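Local coordinates for glycosyl hydrolase family 88 (Pedobacter heparinus, PDB 3WIW), which hydrolyses unsaturated glucuronyl saccharides, with specificity for those derived from heparin, using an alpha6/alpha6-barrel of glycosyl hydrolase family 88, at residues Arg232-His235 and Thr239-Ser242; Ser242-Ala245 and Ala249-Leu252. All coordinates share one frame; numbering follows the deposited sequence.

Interaction 1: residues Arg232-His235 and Thr239-Ser242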
ATOM      1  N   ARG A 232       2.323  23.279  -2.124  1.00 15.06           N
ATOM      2  CA  ARG A 232       1.460  22.148  -2.492  1.00 14.82           C
ATOM      3  C   ARG A 232       1.932  21.717  -3.872  1.00 14.37           C
ATOM      4  O   ARG A 232       1.803  22.449  -4.846  1.00 16.23           O
ATOM      5  CB  ARG A 232      -0.023  22.543  -2.534  1.00 14.76           C
ATOM      6  CG  ARG A 232      -0.551  23.250  -1.299  1.00 16.47           C
ATOM      7  CD  ARG A 232      -1.952  23.815  -1.517  1.00 17.82           C
ATOM      8  NE  ARG A 232      -2.450  24.440  -0.299  1.00 20.33           N
ATOM      9  CZ  ARG A 232      -2.145  25.669   0.079  1.00 24.28           C
ATOM     10  NH1 ARG A 232      -2.637  26.147   1.214  1.00 25.85           N
ATOM     11  NH2 ARG A 232      -1.341  26.409  -0.674  1.00 25.99           N
ATOM     12  N   GLU A 233       2.487  20.521  -3.976  0.64 13.15           N
ATOM     13  CA  GLU A 233       3.162  20.144  -5.211  0.64 13.32           C
ATOM     14  C   GLU A 233       3.202  18.648  -5.449  0.64 10.41           C
ATOM     15  O   GLU A 233       2.924  17.852  -4.555  0.64  9.44           O
ATOM     16  CB  GLU A 233       4.575  20.709  -5.202  0.64 16.89           C
ATOM     17  CG  GLU A 233       5.462  20.085  -4.139  0.64 20.85           C
ATOM     18  CD  GLU A 233       6.814  20.763  -4.022  0.64 25.22           C
ATOM     19  OE1 GLU A 233       7.808  20.053  -3.728  0.64 26.66           O
ATOM     20  OE2 GLU A 233       6.876  22.001  -4.206  0.64 26.83           O
ATOM     21  N   THR A 234       3.507  18.258  -6.679  1.00 10.60           N
ATOM     22  CA  THR A 234       3.634  16.843  -6.983  1.00 10.20           C
ATOM     23  C   THR A 234       5.054  16.349  -6.701  1.00 11.17           C
ATOM     24  O   THR A 234       5.999  17.126  -6.550  1.00 14.38           O
ATOM     25  CB  THR A 234       3.224  16.514  -8.426  1.00 11.47           C
ATOM     26  OG1 THR A 234       3.024  15.097  -8.503  1.00 10.76           O
ATOM     27  CG2 THR A 234       4.299  16.944  -9.442  1.00 11.75           C
ATOM     28  N   HIS A 235       5.203  15.039  -6.657  1.00 10.70           N
ATOM     29  CA  HIS A 235       6.510  14.426  -6.734  1.00 11.52           C
ATOM     30  C   HIS A 235       6.492  13.359  -7.826  1.00 11.13           C
ATOM     31  O   HIS A 235       7.322  13.393  -8.725  1.00 13.12           O
ATOM     32  CB  HIS A 235       6.951  13.873  -5.376  1.00 14.42           C
ATOM     33  CG  HIS A 235       8.340  13.335  -5.379  1.00 18.98           C
ATOM     34  ND1 HIS A 235       9.449  14.144  -5.513  1.00 22.82           N
ATOM     35  CD2 HIS A 235       8.804  12.070  -5.248  1.00 21.16           C
ATOM     36  CE1 HIS A 235      10.538  13.396  -5.474  1.00 24.01           C
ATOM     37  NE2 HIS A 235      10.172  12.135  -5.322  1.00 23.58           N
ATOM     38  N   THR A 239       1.679  16.760 -12.724  1.00 10.19           N
ATOM     39  CA  THR A 239       1.904  18.178 -12.403  1.00 10.10           C
ATOM     40  C   THR A 239       1.502  18.437 -10.957  1.00 10.78           C
ATOM     41  O   THR A 239       0.836  17.612 -10.328  1.00 10.37           O
ATOM     42  CB  THR A 239       1.041  19.143 -13.251  1.00 11.87           C
ATOM     43  OG1 THR A 239      -0.318  19.068 -12.804  1.00 11.15           O
ATOM     44  CG2 THR A 239       1.102  18.854 -14.764  1.00 12.99           C
ATOM     45  N   ASN A 240       1.832  19.619 -10.454  1.00 10.62           N
ATOM     46  CA  ASN A 240       1.382  20.000  -9.117  1.00 11.92           C
ATOM     47  C   ASN A 240      -0.130  19.902  -8.922  1.00 11.87           C
ATOM     48  O   ASN A 240      -0.609  19.640  -7.800  1.00 12.08           O
ATOM     49  CB  ASN A 240       1.848  21.416  -8.754  1.00 12.15           C
ATOM     50  CG  ASN A 240       3.351  21.512  -8.581  1.00 12.71           C
ATOM     51  OD1 ASN A 240       4.030  20.511  -8.338  1.00 12.64           O
ATOM     52  ND2 ASN A 240       3.878  22.717  -8.711  1.00 14.57           N
ATOM     53  N   GLU A 241      -0.870  20.131 -10.004  1.00 11.20           N
ATOM     54  CA  GLU A 241      -2.335  20.162  -9.982  1.00 11.40           C
ATOM     55  C   GLU A 241      -2.986  18.812 -10.213  1.00 11.51           C
ATOM     56  O   GLU A 241      -4.203  18.693 -10.119  1.00 11.67           O
ATOM     57  CB  GLU A 241      -2.859  21.102 -11.074  1.00 13.26           C
ATOM     58  CG  GLU A 241      -2.537  22.583 -10.879  1.00 15.34           C
ATOM     59  CD  GLU A 241      -1.084  22.937 -11.165  1.00 16.12           C
ATOM     60  OE1 GLU A 241      -0.504  22.420 -12.157  1.00 16.85           O
ATOM     61  OE2 GLU A 241      -0.518  23.726 -10.370  1.00 17.14           O
ATOM     62  N   SER A 242      -2.183  17.803 -10.535  1.00 10.84           N
ATOM     63  CA  SER A 242      -2.729  16.553 -11.051  1.00 10.36           C
ATOM     64  C   SER A 242      -3.126  15.536  -9.975  1.00  9.42           C
ATOM     65  O   SER A 242      -2.849  15.706  -8.765  1.00 10.32           O
ATOM     66  CB  SER A 242      -1.752  15.899 -12.037  1.00 10.40           C
ATOM     67  OG  SER A 242      -0.710  15.195 -11.355  1.00  9.70           O
TER
HETATM   68  O   HOH W   1       0.308  14.982  -8.659  1.00 10.26           O
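N240 reaches back from a type I beta turn, T239 to S242, to the end of strand 229-233. Its CB lies near the carbonyl O of R232, and CG passes 3.6 Å from CA of E233. At the tip OD1 lies 3.2 Å from CB of E233 and accepts a hydrogen bond from the backbone N of T234, 2.8 Å between N and OD1. That bond is nearly straight at 164°, its donor tilted 28° out of the amide's carbonyl plane. With CG beside its own backbone N (chi1 -68°), the short side chain reaches the strand end, where an asparagine can offer a carbonyl as a peptide would. An alanine here would probably leave the N-H of T234 without this acceptor and open a gap beside CB of E233. T234, predicted to bind substrate, packs its CB 3.2 Å from the carbonyl O of T239. Its OG1, anti to the backbone N, is 2.7 Å from a water that in turn donates to OG of S242, while N of G237 is also bonded to OG1. The same serine OG receives the N-H of T239 and is bonded to D293 as well, joining turn, water and carboxylate. The contact lies at the surface, where edge strand 229-233, paired with strand 219-222, gives way to the loop leading into helix 245-262.

Interaction 2: residues Ser242-Ala245 and Ala249-Leu252; sequences SAWA and AWGL
W244 brings the outer corner of its indole, CH2, against the pyrrole side of W250, 3.9 Å from NE1 of that residue. The two rings meet obliquely, their planes at 71° and the centroids of the six-membered ring of W244 and the five-membered ring of W250 5.8 Å apart. Alongside this approach, CZ3 of W244 lies 4.2 Å from CD1 of W250. W244 stands at the N-cap position, immediately before helix 245-262, and its CG is anti to the backbone N (chi1 170°), an orientation that carries the long indole from the helix start toward W250. W250 comes from within the helix with CG beside its own backbone N. Two broad, rigid side chains suit this place because they can span from the N-cap to a residue nearly two turns on.

The backbones of the two segments are joined by an i to i+4 bond at the start of helix 245-262: N of A249 donates to O of A245, 3.0 Å between N and O, at 160°. The methyl of A249 rests 3.7 Å from the same O of A245 and also touches V311 and I312 of helix 306-322; a small residue suits a place where these side chains come so near. H218 stacks on the ring of W244, and F119 meets that of W250.

The meeting of the indoles also involves a polar atom, NE1 of W250, which makes a weak hydrogen bond to OD2 of D174, the predicted proton donor; W250 itself is predicted to bind substrate. Chemically, then, the contact brings an indole N-H beside a carboxylate that W244 touches too, and such aromatic surfaces are consistent with a sugar-binding site.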
ATOM      1  N   SER A 242      -2.183  17.803 -10.535  1.00 10.84           N
ATOM      2  CA  SER A 242      -2.729  16.553 -11.051  1.00 10.36           C
ATOM      3  C   SER A 242      -3.126  15.536  -9.975  1.00  9.42           C
ATOM      4  O   SER A 242      -2.849  15.706  -8.765  1.00 10.32           O
ATOM      5  CB  SER A 242      -1.752  15.899 -12.037  1.00 10.40           C
ATOM      6  OG  SER A 242      -0.710  15.195 -11.355  1.00  9.70           O
ATOM      7  N   ALA A 243      -3.742  14.455 -10.444  1.00 10.37           N
ATOM      8  CA  ALA A 243      -4.227  13.368  -9.600  1.00  9.78           C
ATOM      9  C   ALA A 243      -3.419  12.105  -9.911  1.00  8.88           C
ATOM     10  O   ALA A 243      -3.835  11.239 -10.686  1.00  9.88           O
ATOM     11  CB  ALA A 243      -5.737  13.154  -9.782  1.00 11.39           C
ATOM     12  N   TRP A 244      -2.241  12.035  -9.308  1.00  8.93           N
ATOM     13  CA  TRP A 244      -1.376  10.869  -9.445  1.00  8.64           C
ATOM     14  C   TRP A 244      -2.153   9.642  -8.963  1.00  8.14           C
ATOM     15  O   TRP A 244      -2.679   9.668  -7.849  1.00  8.40           O
ATOM     16  CB  TRP A 244      -0.100  11.126  -8.623  1.00  9.06           C
ATOM     17  CG  TRP A 244       0.800   9.940  -8.467  1.00  9.29           C
ATOM     18  CD1 TRP A 244       1.266   9.112  -9.447  1.00 11.19           C
ATOM     19  CD2 TRP A 244       1.351   9.459  -7.227  1.00  9.19           C
ATOM     20  NE1 TRP A 244       2.094   8.151  -8.887  1.00 10.90           N
ATOM     21  CE2 TRP A 244       2.144   8.338  -7.525  1.00 10.31           C
ATOM     22  CE3 TRP A 244       1.263   9.886  -5.889  1.00 10.32           C
ATOM     23  CZ2 TRP A 244       2.841   7.624  -6.537  1.00  9.98           C
ATOM     24  CZ3 TRP A 244       1.921   9.159  -4.907  1.00 10.18           C
ATOM     25  CH2 TRP A 244       2.698   8.035  -5.239  1.00 10.14           C
ATOM     26  N   ALA A 245      -2.267   8.584  -9.770  1.00  7.93           N
ATOM     27  CA  ALA A 245      -3.264   7.543  -9.452  1.00  7.69           C
ATOM     28  C   ALA A 245      -2.939   6.784  -8.168  1.00  7.35           C
ATOM     29  O   ALA A 245      -3.839   6.574  -7.329  1.00  8.39           O
ATOM     30  CB  ALA A 245      -3.443   6.578 -10.610  1.00  8.64           C
ATOM     31  N   ALA A 249      -5.099   6.463  -4.622  1.00  7.93           N
ATOM     32  CA  ALA A 249      -5.324   5.171  -3.978  1.00  7.38           C
ATOM     33  C   ALA A 249      -4.840   5.193  -2.522  1.00  7.68           C
ATOM     34  O   ALA A 249      -5.564   4.735  -1.633  1.00  8.07           O
ATOM     35  CB  ALA A 249      -4.613   4.071  -4.732  1.00  9.11           C
ATOM     36  N   TRP A 250      -3.646   5.728  -2.261  1.00  7.88           N
ATOM     37  CA  TRP A 250      -3.154   5.794  -0.872  1.00  8.15           C
ATOM     38  C   TRP A 250      -4.109   6.621  -0.013  1.00  8.55           C
ATOM     39  O   TRP A 250      -4.324   6.304   1.151  1.00  9.88           O
ATOM     40  CB  TRP A 250      -1.802   6.466  -0.814  1.00  8.45           C
ATOM     41  CG  TRP A 250      -0.605   5.799  -1.431  1.00  7.76           C
ATOM     42  CD1 TRP A 250       0.440   6.478  -2.022  1.00  8.34           C
ATOM     43  CD2 TRP A 250      -0.215   4.404  -1.420  1.00  8.57           C
ATOM     44  NE1 TRP A 250       1.410   5.602  -2.425  1.00  8.50           N
ATOM     45  CE2 TRP A 250       1.052   4.326  -2.049  1.00  8.31           C
ATOM     46  CE3 TRP A 250      -0.822   3.210  -0.977  1.00  9.41           C
ATOM     47  CZ2 TRP A 250       1.760   3.114  -2.203  1.00  8.49           C
ATOM     48  CZ3 TRP A 250      -0.119   1.991  -1.145  1.00  9.82           C
ATOM     49  CH2 TRP A 250       1.158   1.963  -1.764  1.00  9.10           C
ATOM     50  N   GLY A 251      -4.679   7.701  -0.563  1.00  8.38           N
ATOM     51  CA  GLY A 251      -5.659   8.502   0.159  1.00  8.77           C
ATOM     52  C   GLY A 251      -6.906   7.704   0.498  1.00  8.13           C
ATOM     53  O   GLY A 251      -7.342   7.692   1.657  1.00  9.57           O
ATOM     54  N   LEU A 252      -7.483   7.041  -0.503  1.00  8.65           N
ATOM     55  CA  LEU A 252      -8.672   6.226  -0.268  1.00  9.05           C
ATOM     56  C   LEU A 252      -8.405   5.185   0.829  1.00  9.19           C
ATOM     57  O   LEU A 252      -9.181   5.035   1.785  1.00 10.06           O
ATOM     58  CB  LEU A 252      -9.087   5.521  -1.557  1.00  8.77           C
ATOM     59  CG  LEU A 252     -10.270   4.572  -1.414  1.00  9.45           C
ATOM     60  CD1 LEU A 252     -11.546   5.299  -0.953  1.00 10.88           C
ATOM     61  CD2 LEU A 252     -10.507   3.816  -2.732  1.00 11.69           C
TER

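Interactions 1 and 2 follow one another along the chain, sharing S242, with centres 11 Å apart. The centre of interaction 1 lies at the surface, about 20 Å from that of the chain, whereas the centre of interaction 2 lies deeper, about 12 Å from it; S242 thus belongs to both a surface and a buried contact. Both hold predicted substrate-binding residues: the side chain of T234 in interaction 1 is about 9 Å from that of D174, and W250 in interaction 2 about 3 Å. A bound buffer molecule, EPE, lies about 6 Å from the side chain of W250 and is hydrogen-bonded by NE2 of H235 in interaction 1, consistent with both contacts flanking one pocket.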